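Local coordinates for dihydrodipicolinate synthase family protein (Sinorhizobium meliloti, PDB 4DNH), which is of unknown function but adopts a TIM-barrel fold and is probably related to the dihydrodipicolinate synthase family, at residues N26-A37 / S287-S295. Residues are numbered along the deposited sequence; the frame is centred on the assembly and turned at random.
Sequences NSRDAKAFSRVA and SAALEALGS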
ATOM      1  N   ASN A  26       4.975   3.047  19.983  1.00 54.99           N
ATOM      2  CA  ASN A  26       6.148   2.500  20.665  1.00 55.16           C
ATOM      3  C   ASN A  26       7.171   2.041  19.630  1.00 53.48           C
ATOM      4  O   ASN A  26       6.859   1.253  18.745  1.00 55.79           O
ATOM      5  CB  ASN A  26       5.739   1.373  21.627  1.00 57.00           C
ATOM      6  CG  ASN A  26       6.863   0.937  22.570  1.00 63.19           C
ATOM      7  OD1 ASN A  26       6.788  -0.137  23.165  1.00 65.61           O
ATOM      8  ND2 ASN A  26       7.894   1.764  22.723  1.00 67.15           N
ATOM      9  N   SER A  27       8.376   2.585  19.719  1.00 51.43           N
ATOM     10  CA  SER A  27       9.481   2.223  18.837  1.00 51.41           C
ATOM     11  C   SER A  27       9.777   0.727  18.944  1.00 50.86           C
ATOM     12  O   SER A  27       9.735   0.173  20.027  1.00 52.23           O
ATOM     13  CB  SER A  27      10.731   3.022  19.230  1.00 53.40           C
ATOM     14  OG  SER A  27      11.479   3.407  18.089  1.00 52.75           O
ATOM     15  N   ARG A  28      10.059   0.076  17.820  1.00 49.51           N
ATOM     16  CA  ARG A  28      10.218  -1.380  17.780  1.00 49.63           C
ATOM     17  C   ARG A  28      11.156  -1.777  16.663  1.00 49.93           C
ATOM     18  O   ARG A  28      11.262  -1.090  15.643  1.00 48.26           O
ATOM     19  CB  ARG A  28       8.871  -2.106  17.565  1.00 49.87           C
ATOM     20  CG  ARG A  28       7.889  -2.026  18.723  1.00 50.36           C
ATOM     21  CD  ARG A  28       6.654  -2.906  18.549  1.00 49.86           C
ATOM     22  NE  ARG A  28       5.730  -2.648  19.651  1.00 49.97           N
ATOM     23  CZ  ARG A  28       4.775  -1.717  19.636  1.00 49.84           C
ATOM     24  NH1 ARG A  28       4.013  -1.548  20.708  1.00 48.40           N
ATOM     25  NH2 ARG A  28       4.567  -0.965  18.547  1.00 48.57           N
ATOM     26  N   ASP A  29      11.819  -2.905  16.883  1.00 54.20           N
ATOM     27  CA  ASP A  29      12.758  -3.517  15.959  1.00 58.08           C
ATOM     28  C   ASP A  29      12.003  -4.629  15.257  1.00 57.28           C
ATOM     29  O   ASP A  29      11.255  -5.367  15.905  1.00 58.64           O
ATOM     30  CB  ASP A  29      13.924  -4.120  16.772  1.00 61.95           C
ATOM     31  CG  ASP A  29      15.130  -4.480  15.918  1.00 64.21           C
ATOM     32  OD1 ASP A  29      14.981  -5.214  14.915  1.00 63.47           O
ATOM     33  OD2 ASP A  29      16.248  -4.041  16.270  1.00 69.14           O
ATOM     34  N   ALA A  30      12.208  -4.763  13.947  1.00 55.19           N
ATOM     35  CA  ALA A  30      11.528  -5.799  13.153  1.00 54.34           C
ATOM     36  C   ALA A  30      11.768  -7.217  13.687  1.00 61.87           C
ATOM     37  O   ALA A  30      10.932  -8.106  13.502  1.00 63.82           O
ATOM     38  CB  ALA A  30      11.923  -5.704  11.686  1.00 50.31           C
ATOM     39  N   LYS A  31      12.901  -7.417  14.359  1.00 64.49           N
ATOM     40  CA  LYS A  31      13.236  -8.715  14.941  1.00 70.67           C
ATOM     41  C   LYS A  31      12.260  -9.178  16.038  1.00 69.45           C
ATOM     42  O   LYS A  31      12.192 -10.368  16.341  1.00 71.29           O
ATOM     43  CB  LYS A  31      14.688  -8.734  15.434  1.00 76.59           C
ATOM     44  CG  LYS A  31      15.683  -9.058  14.330  1.00 82.59           C
ATOM     45  CD  LYS A  31      17.005  -8.330  14.522  1.00 88.76           C
ATOM     46  CE  LYS A  31      17.938  -9.063  15.474  1.00 92.41           C
ATOM     47  NZ  LYS A  31      19.288  -8.438  15.479  1.00 94.54           N
ATOM     48  N   ALA A  32      11.503  -8.248  16.615  1.00 65.84           N
ATOM     49  CA  ALA A  32      10.466  -8.601  17.583  1.00 66.07           C
ATOM     50  C   ALA A  32       9.262  -9.276  16.912  1.00 66.44           C
ATOM     51  O   ALA A  32       8.426  -9.874  17.596  1.00 69.09           O
ATOM     52  CB  ALA A  32      10.026  -7.372  18.372  1.00 64.57           C
ATOM     53  N   PHE A  33       9.181  -9.177  15.582  1.00 63.30           N
ATOM     54  CA  PHE A  33       8.082  -9.781  14.814  1.00 60.10           C
ATOM     55  C   PHE A  33       8.426 -11.182  14.320  1.00 62.44           C
ATOM     56  O   PHE A  33       9.600 -11.527  14.144  1.00 66.30           O
ATOM     57  CB  PHE A  33       7.698  -8.932  13.589  1.00 55.97           C
ATOM     58  CG  PHE A  33       7.492  -7.470  13.874  1.00 52.77           C
ATOM     59  CD1 PHE A  33       7.127  -7.020  15.141  1.00 53.78           C
ATOM     60  CD2 PHE A  33       7.631  -6.544  12.852  1.00 49.10           C
ATOM     61  CE1 PHE A  33       6.935  -5.671  15.391  1.00 51.98           C
ATOM     62  CE2 PHE A  33       7.430  -5.200  13.090  1.00 48.45           C
ATOM     63  CZ  PHE A  33       7.079  -4.761  14.363  1.00 49.48           C
ATOM     64  N   SER A  34       7.384 -11.973  14.082  1.00 59.99           N
ATOM     65  CA  SER A  34       7.513 -13.275  13.454  1.00 59.58           C
ATOM     66  C   SER A  34       6.961 -13.216  12.039  1.00 59.52           C
ATOM     67  O   SER A  34       6.603 -14.249  11.466  1.00 59.82           O
ATOM     68  CB  SER A  34       6.767 -14.338  14.266  1.00 58.67           C
ATOM     69  OG  SER A  34       5.391 -14.035  14.393  1.00 56.69           O
ATOM     70  N   ARG A  35       6.872 -11.999  11.494  1.00 55.23           N
ATOM     71  CA  ARG A  35       6.428 -11.774  10.122  1.00 52.37           C
ATOM     72  C   ARG A  35       7.306 -10.722   9.470  1.00 51.25           C
ATOM     73  O   ARG A  35       7.895  -9.903  10.172  1.00 51.08           O
ATOM     74  CB  ARG A  35       4.985 -11.270  10.102  1.00 51.84           C
ATOM     75  CG  ARG A  35       3.947 -12.229  10.664  1.00 53.62           C
ATOM     76  CD  ARG A  35       3.647 -13.361   9.706  1.00 54.27           C
ATOM     77  NE  ARG A  35       2.666 -14.285  10.271  1.00 56.18           N
ATOM     78  CZ  ARG A  35       2.974 -15.338  11.022  1.00 57.52           C
ATOM     79  NH1 ARG A  35       4.242 -15.615  11.305  1.00 57.11           N
ATOM     80  NH2 ARG A  35       2.013 -16.115  11.496  1.00 58.40           N
ATOM     81  N   VAL A  36       7.373 -10.742   8.135  1.00 50.98           N
ATOM     82  CA  VAL A  36       7.929  -9.638   7.333  1.00 49.43           C
ATOM     83  C   VAL A  36       6.818  -8.705   6.827  1.00 49.67           C
ATOM     84  O   VAL A  36       6.029  -9.065   5.938  1.00 49.78           O
ATOM     85  CB  VAL A  36       8.752 -10.160   6.138  1.00 50.94           C
ATOM     86  CG1 VAL A  36       9.333  -8.999   5.335  1.00 52.42           C
ATOM     87  CG2 VAL A  36       9.865 -11.073   6.624  1.00 49.95           C
ATOM     88  N   ALA A  37       6.770  -7.499   7.394  1.00 47.80           N
ATOM     89  CA  ALA A  37       5.672  -6.563   7.176  1.00 42.00           C
ATOM     90  C   ALA A  37       6.166  -5.263   6.593  1.00 42.27           C
ATOM     91  O   ALA A  37       7.042  -4.621   7.172  1.00 43.05           O
ATOM     92  CB  ALA A  37       4.956  -6.289   8.481  1.00 39.65           C
ATOM     93  N   SER A 287       2.229  -2.463  14.255  1.00 44.65           N
ATOM     94  CA  SER A 287       3.467  -2.693  14.951  1.00 45.01           C
ATOM     95  C   SER A 287       3.195  -3.414  16.275  1.00 47.79           C
ATOM     96  O   SER A 287       3.742  -4.490  16.519  1.00 49.09           O
ATOM     97  CB  SER A 287       4.188  -1.366  15.186  1.00 45.57           C
ATOM     98  OG  SER A 287       5.337  -1.530  16.007  1.00 47.29           O
ATOM     99  N   ALA A 288       2.335  -2.833  17.112  1.00 48.46           N
ATOM    100  CA  ALA A 288       2.005  -3.418  18.417  1.00 49.65           C
ATOM    101  C   ALA A 288       1.479  -4.846  18.295  1.00 51.07           C
ATOM    102  O   ALA A 288       1.774  -5.694  19.134  1.00 55.47           O
ATOM    103  CB  ALA A 288       1.002  -2.548  19.162  1.00 48.62           C
ATOM    104  N   ALA A 289       0.712  -5.105  17.243  1.00 48.68           N
ATOM    105  CA  ALA A 289       0.114  -6.419  17.045  1.00 47.84           C
ATOM    106  C   ALA A 289       1.100  -7.424  16.470  1.00 48.27           C
ATOM    107  O   ALA A 289       1.094  -8.583  16.860  1.00 54.29           O
ATOM    108  CB  ALA A 289      -1.133  -6.314  16.188  1.00 45.95           C
ATOM    109  N   LEU A 290       1.947  -6.986  15.555  1.00 46.24           N
ATOM    110  CA  LEU A 290       3.002  -7.841  15.038  1.00 49.64           C
ATOM    111  C   LEU A 290       3.985  -8.250  16.135  1.00 53.94           C
ATOM    112  O   LEU A 290       4.581  -9.327  16.068  1.00 56.41           O
ATOM    113  CB  LEU A 290       3.747  -7.157  13.891  1.00 48.79           C
ATOM    114  CG  LEU A 290       2.998  -7.000  12.564  1.00 46.07           C
ATOM    115  CD1 LEU A 290       3.726  -6.018  11.666  1.00 45.10           C
ATOM    116  CD2 LEU A 290       2.794  -8.319  11.844  1.00 45.13           C
ATOM    117  N   GLU A 291       4.149  -7.400  17.145  1.00 55.01           N
ATOM    118  CA  GLU A 291       4.966  -7.758  18.293  1.00 58.98           C
ATOM    119  C   GLU A 291       4.308  -8.875  19.101  1.00 60.49           C
ATOM    120  O   GLU A 291       4.958  -9.870  19.434  1.00 62.82           O
ATOM    121  CB  GLU A 291       5.246  -6.552  19.185  1.00 61.85           C
ATOM    122  CG  GLU A 291       6.187  -6.886  20.337  1.00 68.85           C
ATOM    123  CD  GLU A 291       6.290  -5.789  21.387  1.00 76.74           C
ATOM    124  OE1 GLU A 291       5.680  -4.710  21.216  1.00 76.71           O
ATOM    125  OE2 GLU A 291       6.987  -6.012  22.398  1.00 82.06           O
ATOM    126  N   ALA A 292       3.024  -8.709  19.412  1.00 60.60           N
ATOM    127  CA  ALA A 292       2.259  -9.729  20.136  1.00 63.28           C
ATOM    128  C   ALA A 292       2.266 -11.084  19.404  1.00 63.28           C
ATOM    129  O   ALA A 292       2.500 -12.121  20.025  1.00 65.77           O
ATOM    130  CB  ALA A 292       0.838  -9.255  20.397  1.00 63.25           C
ATOM    131  N   LEU A 293       2.039 -11.062  18.087  1.00 59.57           N
ATOM    132  CA  LEU A 293       2.112 -12.267  17.251  1.00 57.56           C
ATOM    133  C   LEU A 293       3.484 -12.939  17.320  1.00 59.88           C
ATOM    134  O   LEU A 293       3.572 -14.172  17.406  1.00 64.01           O
ATOM    135  CB  LEU A 293       1.803 -11.920  15.804  1.00 54.36           C
ATOM    136  CG  LEU A 293       1.076 -12.886  14.873  1.00 54.40           C
ATOM    137  CD1 LEU A 293       1.349 -12.466  13.438  1.00 53.86           C
ATOM    138  CD2 LEU A 293       1.441 -14.344  15.068  1.00 55.45           C
ATOM    139  N   GLY A 294       4.544 -12.126  17.270  1.00 57.43           N
ATOM    140  CA  GLY A 294       5.922 -12.596  17.404  1.00 57.63           C
ATOM    141  C   GLY A 294       6.250 -13.116  18.798  1.00 62.12           C
ATOM    142  O   GLY A 294       7.193 -13.888  18.974  1.00 61.63           O
ATOM    143  N   SER A 295       5.473 -12.686  19.792  1.00 65.17           N
ATOM    144  CA  SER A 295       5.597 -13.194  21.161  1.00 68.53           C
ATOM    145  C   SER A 295       4.640 -14.373  21.416  1.00 74.73           C
ATOM    146  O   SER A 295       4.336 -14.694  22.567  1.00 78.35           O
ATOM    147  CB  SER A 295       5.333 -12.072  22.177  1.00 65.88           C
ATOM    148  OG  SER A 295       6.452 -11.210  22.308  1.00 63.68           O
TER
HETATM  149  O   HOH W   1       4.910 -11.124  14.145  1.00 42.08           O
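Arg28 reaches Glu291 and Ser287 with a chain extended from CG to NE (chi2 -172°, chi3 -174°). Glu291 comes to meet it with CG anti to the backbone N (chi1 -176°), and the two side chains cross at about a right angle. The contact lays the loop before the first barrel strand along helix 283-294, which comes later in the chain than the last barrel strand, 273-276. Arg28 NE forms a salt bridge to Glu291 OE1 at 2.6 Å, approaching from above the carboxylate plane. Arg28 NH2 donates to Ser287 OG at 2.7 Å; this hydroxyl is also hydrogen-bonded to Leu74 O. Ala288 CA lies over one face of the guanidinium, and Asn26 CB lies over the opposite face. Next along, Leu290 CB sits over a face of the Phe33 ring, 3.7 Å from its centroid, in a CH-pi contact. Leu290 CD1 continues to Ala37 CB at 3.4 Å, where strand 37-40 begins. At Ser34 a water accepts from the backbone N and donates to Leu290 O. Gly294 CA lies against Ser34 OG at 3.4 Å. Farther on, Leu293 CD1 packs over one face of the Arg35 guanidinium, toward its rim. A leucine in place of Arg28 would probably leave Glu291 without its positive mate and Ser287 OG without this donor. Charge pairing, apolar packing and a water bridge thus hold the loop together.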